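Local coordinates for protein proto-oncogene vav (PDB 6NEW) that probably acts as a guanine nucleotide exchange factor for Rac-type GTPases, with DH, PH and zinc-binding C1 domains in one chain, at residues A[234-246]-A[278-292]. Residues are numbered along the deposited sequence; the frame is centred on the assembly and turned at random.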
loop_
_atom_site.group_PDB
_atom_site.type_symbol
_atom_site.label_atom_id
_atom_site.label_comp_id
_atom_site.label_asym_id
_atom_site.label_seq_id
_atom_site.Cartn_x
_atom_site.Cartn_y
_atom_site.Cartn_z
ATOM N N LEU A 234 20.485 -4.503 -6.775
ATOM C CA LEU A 234 21.886 -4.614 -6.325
ATOM C C LEU A 234 22.509 -5.975 -6.557
ATOM O O LEU A 234 23.666 -6.060 -6.963
ATOM C CB LEU A 234 22.013 -4.265 -4.828
ATOM C CG LEU A 234 21.828 -2.810 -4.447
ATOM C CD1 LEU A 234 21.686 -2.661 -2.958
ATOM C CD2 LEU A 234 22.954 -1.947 -4.985
ATOM N N SER A 235 21.764 -7.034 -6.235
ATOM C CA SER A 235 22.225 -8.405 -6.355
ATOM C C SER A 235 22.367 -8.891 -7.806
ATOM O O SER A 235 23.150 -9.811 -8.028
ATOM C CB SER A 235 21.340 -9.341 -5.536
ATOM O OG SER A 235 20.089 -9.554 -6.166
ATOM N N ILE A 236 21.655 -8.274 -8.783
ATOM C CA ILE A 236 21.719 -8.700 -10.185
ATOM C C ILE A 236 22.754 -7.891 -11.004
ATOM O O ILE A 236 22.755 -6.671 -11.011
ATOM C CB ILE A 236 20.320 -8.768 -10.884
ATOM C CG1 ILE A 236 19.362 -9.703 -10.114
ATOM C CG2 ILE A 236 20.432 -9.227 -12.364
ATOM C CD1 ILE A 236 17.911 -9.375 -10.313
ATOM N N GLU A 237 23.581 -8.617 -11.751
ATOM C CA GLU A 237 24.636 -8.115 -12.616
ATOM C C GLU A 237 24.257 -8.212 -14.083
ATOM O O GLU A 237 23.617 -9.184 -14.498
ATOM C CB GLU A 237 25.876 -8.967 -12.397
ATOM C CG GLU A 237 26.825 -8.432 -11.349
ATOM C CD GLU A 237 28.207 -9.044 -11.485
ATOM O OE1 GLU A 237 28.401 -9.837 -12.432
ATOM O OE2 GLU A 237 29.082 -8.766 -10.633
ATOM N N ASN A 238 24.697 -7.211 -14.868
ATOM C CA ASN A 238 24.497 -7.058 -16.315
ATOM C C ASN A 238 23.023 -6.876 -16.691
ATOM O O ASN A 238 22.607 -7.136 -17.834
ATOM C CB ASN A 238 25.181 -8.163 -17.149
ATOM C CG ASN A 238 26.679 -7.992 -17.335
ATOM O OD1 ASN A 238 27.328 -7.077 -16.800
ATOM N ND2 ASN A 238 27.270 -8.892 -18.106
ATOM N N LEU A 239 22.254 -6.362 -15.726
ATOM C CA LEU A 239 20.861 -5.987 -15.899
ATOM C C LEU A 239 20.952 -4.485 -16.205
ATOM O O LEU A 239 21.354 -3.712 -15.336
ATOM C CB LEU A 239 20.063 -6.264 -14.604
ATOM C CG LEU A 239 18.646 -5.689 -14.508
ATOM C CD1 LEU A 239 17.749 -6.146 -15.678
ATOM C CD2 LEU A 239 18.028 -6.028 -13.177
ATOM N N ASP A 240 20.674 -4.097 -17.452
ATOM C CA ASP A 240 20.788 -2.705 -17.909
ATOM C C ASP A 240 19.556 -1.804 -17.614
ATOM O O ASP A 240 19.530 -0.675 -18.088
ATOM C CB ASP A 240 21.126 -2.677 -19.422
ATOM C CG ASP A 240 19.988 -3.078 -20.365
ATOM O OD1 ASP A 240 19.126 -3.896 -19.956
ATOM O OD2 ASP A 240 19.993 -2.619 -21.532
ATOM N N GLN A 241 18.526 -2.306 -16.914
ATOM C CA GLN A 241 17.325 -1.508 -16.649
ATOM C C GLN A 241 16.861 -1.690 -15.239
ATOM O O GLN A 241 17.216 -2.674 -14.596
ATOM C CB GLN A 241 16.153 -1.885 -17.598
ATOM C CG GLN A 241 16.467 -1.879 -19.089
ATOM C CD GLN A 241 15.243 -1.687 -19.947
ATOM O OE1 GLN A 241 14.122 -2.051 -19.584
ATOM N NE2 GLN A 241 15.436 -1.093 -21.110
ATOM N N SER A 242 16.020 -0.760 -14.763
ATOM C CA SER A 242 15.409 -0.838 -13.437
ATOM C C SER A 242 14.340 -1.940 -13.454
ATOM O O SER A 242 13.535 -2.012 -14.391
ATOM C CB SER A 242 14.776 0.500 -13.057
ATOM O OG SER A 242 14.043 0.420 -11.842
ATOM N N LEU A 243 14.362 -2.794 -12.428
ATOM C CA LEU A 243 13.421 -3.890 -12.213
ATOM C C LEU A 243 11.992 -3.400 -12.028
ATOM O O LEU A 243 11.064 -4.071 -12.483
ATOM C CB LEU A 243 13.835 -4.730 -10.996
ATOM C CG LEU A 243 14.876 -5.795 -11.253
ATOM C CD1 LEU A 243 15.378 -6.361 -9.970
ATOM C CD2 LEU A 243 14.326 -6.900 -12.121
ATOM N N ALA A 244 11.833 -2.221 -11.373
ATOM C CA ALA A 244 10.572 -1.534 -11.084
ATOM C C ALA A 244 9.698 -1.381 -12.334
ATOM O O ALA A 244 8.483 -1.317 -12.194
ATOM C CB ALA A 244 10.844 -0.171 -10.455
ATOM N N HIS A 245 10.314 -1.360 -13.541
ATOM C CA HIS A 245 9.610 -1.294 -14.827
ATOM C C HIS A 245 8.801 -2.552 -15.119
ATOM O O HIS A 245 7.916 -2.494 -15.962
ATOM C CB HIS A 245 10.600 -1.115 -15.996
ATOM C CG HIS A 245 11.167 0.264 -16.130
ATOM N ND1 HIS A 245 12.542 0.481 -16.177
ATOM C CD2 HIS A 245 10.530 1.455 -16.249
ATOM C CE1 HIS A 245 12.691 1.791 -16.285
ATOM N NE2 HIS A 245 11.510 2.419 -16.342
ATOM N N TYR A 246 9.115 -3.684 -14.463
ATOM C CA TYR A 246 8.486 -4.960 -14.759
ATOM C C TYR A 246 7.441 -5.378 -13.749
ATOM O O TYR A 246 6.898 -6.474 -13.855
ATOM C CB TYR A 246 9.577 -6.029 -14.988
ATOM C CG TYR A 246 10.412 -5.656 -16.198
ATOM C CD1 TYR A 246 9.846 -5.616 -17.469
ATOM C CD2 TYR A 246 11.703 -5.153 -16.050
ATOM C CE1 TYR A 246 10.564 -5.156 -18.573
ATOM C CE2 TYR A 246 12.441 -4.711 -17.151
ATOM C CZ TYR A 246 11.859 -4.696 -18.410
ATOM O OH TYR A 246 12.578 -4.288 -19.513
ATOM N N LEU A 278 13.615 -13.264 -15.188
ATOM C CA LEU A 278 15.053 -13.028 -15.264
ATOM C C LEU A 278 15.719 -14.339 -14.927
ATOM O O LEU A 278 15.520 -14.871 -13.840
ATOM C CB LEU A 278 15.464 -11.950 -14.241
ATOM C CG LEU A 278 15.271 -10.485 -14.656
ATOM C CD1 LEU A 278 13.884 -10.010 -14.339
ATOM C CD2 LEU A 278 16.228 -9.602 -13.897
ATOM N N ILE A 279 16.410 -14.917 -15.905
ATOM C CA ILE A 279 17.109 -16.187 -15.738
ATOM C C ILE A 279 18.581 -15.834 -15.561
ATOM O O ILE A 279 19.238 -15.314 -16.472
ATOM C CB ILE A 279 16.825 -17.195 -16.894
ATOM C CG1 ILE A 279 15.315 -17.500 -17.007
ATOM C CG2 ILE A 279 17.624 -18.494 -16.708
ATOM C CD1 ILE A 279 14.870 -17.806 -18.435
ATOM N N CYS A 280 19.057 -16.035 -14.343
ATOM C CA CYS A 280 20.413 -15.708 -13.923
ATOM C C CYS A 280 21.195 -16.949 -13.581
ATOM O O CYS A 280 20.624 -17.990 -13.254
ATOM C CB CYS A 280 20.399 -14.747 -12.735
ATOM S SG CYS A 280 19.380 -13.275 -12.968
ATOM N N LYS A 281 22.517 -16.795 -13.593
ATOM C CA LYS A 281 23.498 -17.794 -13.198
ATOM C C LYS A 281 24.263 -17.164 -12.046
ATOM O O LYS A 281 24.670 -16.003 -12.165
ATOM C CB LYS A 281 24.447 -18.111 -14.370
ATOM C CG LYS A 281 25.469 -19.189 -14.045
ATOM C CD LYS A 281 26.162 -19.711 -15.293
ATOM C CE LYS A 281 27.180 -20.774 -14.949
ATOM N NZ LYS A 281 26.541 -22.048 -14.523
ATOM N N ARG A 282 24.427 -17.883 -10.923
ATOM C CA ARG A 282 25.182 -17.337 -9.791
ATOM C C ARG A 282 26.680 -17.170 -10.180
ATOM O O ARG A 282 27.325 -18.139 -10.578
ATOM C CB ARG A 282 24.990 -18.176 -8.514
ATOM C CG ARG A 282 25.729 -17.591 -7.304
ATOM C CD ARG A 282 25.586 -18.414 -6.031
ATOM N NE ARG A 282 26.142 -19.772 -6.135
ATOM C CZ ARG A 282 27.412 -20.102 -5.900
ATOM N NH1 ARG A 282 28.302 -19.169 -5.573
ATOM N NH2 ARG A 282 27.805 -21.366 -6.007
ATOM N N ARG A 283 27.171 -15.914 -10.158
ATOM C CA ARG A 283 28.542 -15.523 -10.498
ATOM C C ARG A 283 29.205 -14.976 -9.217
ATOM O O ARG A 283 29.661 -13.825 -9.166
ATOM C CB ARG A 283 28.541 -14.497 -11.656
ATOM C CG ARG A 283 29.887 -14.347 -12.363
ATOM C CD ARG A 283 30.338 -12.898 -12.423
ATOM N NE ARG A 283 29.918 -12.242 -13.663
ATOM C CZ ARG A 283 30.288 -11.018 -14.033
ATOM N NH1 ARG A 283 29.854 -10.503 -15.176
ATOM N NH2 ARG A 283 31.065 -10.284 -13.242
ATOM N N GLY A 284 29.224 -15.835 -8.195
ATOM C CA GLY A 284 29.788 -15.566 -6.879
ATOM C C GLY A 284 28.795 -14.944 -5.920
ATOM O O GLY A 284 27.845 -15.603 -5.471
ATOM N N ASP A 285 29.040 -13.662 -5.582
ATOM C CA ASP A 285 28.213 -12.869 -4.657
ATOM C C ASP A 285 26.925 -12.380 -5.322
ATOM O O ASP A 285 25.927 -12.126 -4.632
ATOM C CB ASP A 285 28.993 -11.640 -4.153
ATOM N N SER A 286 26.999 -12.174 -6.655
ATOM C CA SER A 286 25.958 -11.655 -7.544
ATOM C C SER A 286 25.345 -12.713 -8.501
ATOM O O SER A 286 25.945 -13.762 -8.761
ATOM C CB SER A 286 26.518 -10.492 -8.359
ATOM O OG SER A 286 27.587 -10.928 -9.185
ATOM N N TYR A 287 24.141 -12.406 -9.027
ATOM C CA TYR A 287 23.419 -13.216 -10.003
ATOM C C TYR A 287 23.672 -12.549 -11.344
ATOM O O TYR A 287 23.438 -11.353 -11.475
ATOM C CB TYR A 287 21.909 -13.229 -9.694
ATOM C CG TYR A 287 21.538 -13.711 -8.304
ATOM C CD1 TYR A 287 21.333 -15.063 -8.047
ATOM C CD2 TYR A 287 21.279 -12.808 -7.279
ATOM C CE1 TYR A 287 20.969 -15.512 -6.776
ATOM C CE2 TYR A 287 20.897 -13.243 -6.007
ATOM C CZ TYR A 287 20.756 -14.600 -5.758
ATOM O OH TYR A 287 20.375 -15.048 -4.512
ATOM N N ASP A 288 24.210 -13.285 -12.315
ATOM C CA ASP A 288 24.489 -12.719 -13.628
ATOM C C ASP A 288 23.359 -13.041 -14.605
ATOM O O ASP A 288 23.064 -14.205 -14.838
ATOM C CB ASP A 288 25.867 -13.151 -14.161
ATOM C CG ASP A 288 26.333 -12.292 -15.328
ATOM O OD1 ASP A 288 26.789 -11.147 -15.081
ATOM O OD2 ASP A 288 26.208 -12.745 -16.487
ATOM N N LEU A 289 22.706 -12.001 -15.142
ATOM C CA LEU A 289 21.588 -12.133 -16.075
ATOM C C LEU A 289 22.014 -12.771 -17.395
ATOM O O LEU A 289 22.906 -12.257 -18.071
ATOM C CB LEU A 289 20.846 -10.792 -16.279
ATOM C CG LEU A 289 19.622 -10.833 -17.206
ATOM C CD1 LEU A 289 18.442 -11.517 -16.547
ATOM C CD2 LEU A 289 19.248 -9.452 -17.684
ATOM N N LYS A 290 21.393 -13.923 -17.726
ATOM C CA LYS A 290 21.690 -14.728 -18.918
ATOM C C LYS A 290 20.563 -14.649 -19.926
ATOM O O LYS A 290 20.812 -14.545 -21.127
ATOM C CB LYS A 290 21.942 -16.207 -18.533
ATOM C CG LYS A 290 23.079 -16.442 -17.517
ATOM C CD LYS A 290 24.439 -16.701 -18.179
ATOM C CE LYS A 290 25.278 -15.449 -18.313
ATOM N NZ LYS A 290 26.496 -15.670 -19.134
ATOM N N ASP A 291 19.315 -14.699 -19.435
ATOM C CA ASP A 291 18.145 -14.671 -20.288
ATOM C C ASP A 291 17.042 -13.793 -19.715
ATOM O O ASP A 291 16.607 -13.986 -18.578
ATOM C CB ASP A 291 17.643 -16.109 -20.510
ATOM C CG ASP A 291 17.191 -16.458 -21.923
ATOM O OD1 ASP A 291 16.618 -15.572 -22.606
ATOM O OD2 ASP A 291 17.333 -17.639 -22.315
ATOM N N PHE A 292 16.574 -12.838 -20.526
ATOM C CA PHE A 292 15.464 -11.968 -20.170
ATOM C C PHE A 292 14.216 -12.360 -20.985
ATOM O O PHE A 292 14.195 -12.214 -22.206
ATOM C CB PHE A 292 15.831 -10.481 -20.343
ATOM C CG PHE A 292 14.840 -9.561 -19.673
ATOM C CD1 PHE A 292 14.999 -9.194 -18.339
ATOM C CD2 PHE A 292 13.733 -9.073 -20.369
ATOM C CE1 PHE A 292 14.069 -8.359 -17.714
ATOM C CE2 PHE A 292 12.817 -8.222 -19.746
ATOM C CZ PHE A 292 12.991 -7.880 -18.424
#
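Ile236 and Glu237 pair in parallel with Tyr287 and Asp288 through three nearly straight backbone hydrogen bonds: Tyr287 N to Ser235 O (3.0 Å), Glu237 N to Tyr287 O (2.8 Å) and Leu289 N to Glu237 O (3.0 Å). Ile236 is the first residue to leave the helical conformation at the end of helix 196-235. Its side chain lies on the same face of the sheet as that of Tyr287. CG2 of Ile236 is anti to the backbone N and packs near Leu289 CB, while CD1 reaches Leu278 CD2 at 4.0 Å. Leu239 CD2 and Leu243 CD2 both close on Leu278 CD2, the latter at 3.8 Å. The Tyr287 ring turns an edge to Ser235, whose OG bonds back to Phe232 O in the helix. The contact lies at the junction of the DH and PH domains. The long last helix of the DH domain runs straight into a short strand, which adds to the edge of the PH sheet beside strand 286-294. On the opposite face from Ile236, Glu237 brings OE1 over one face of the Arg283 guanidinium, the carboxylate turned 78° from the guanidinium plane. This salt bridge rests on charge alone, and its exact geometry is doubtful, because Arg283 is poorly ordered and Glu237 OE1 is modelled too close to it. Asp288 OD1 also pairs with Arg283 NH1 (3.1 Å), and the shared cation probably eases the closeness of the two carboxylates. Further along, Phe292 sets CZ over one face of the Tyr246 ring in a T-shaped (edge-to-face) pair. The ring centroids are 4.8 Å apart and the planes meet at 60°. Tyr246 OH donates to Gln241 OE1 from above the amide carbonyl plane, which probably helps to fix the far end of the ring. With an alanine here, Phe292 is likely to lose the ring face it packs on and Gln241 OE1 its hydroxyl donor.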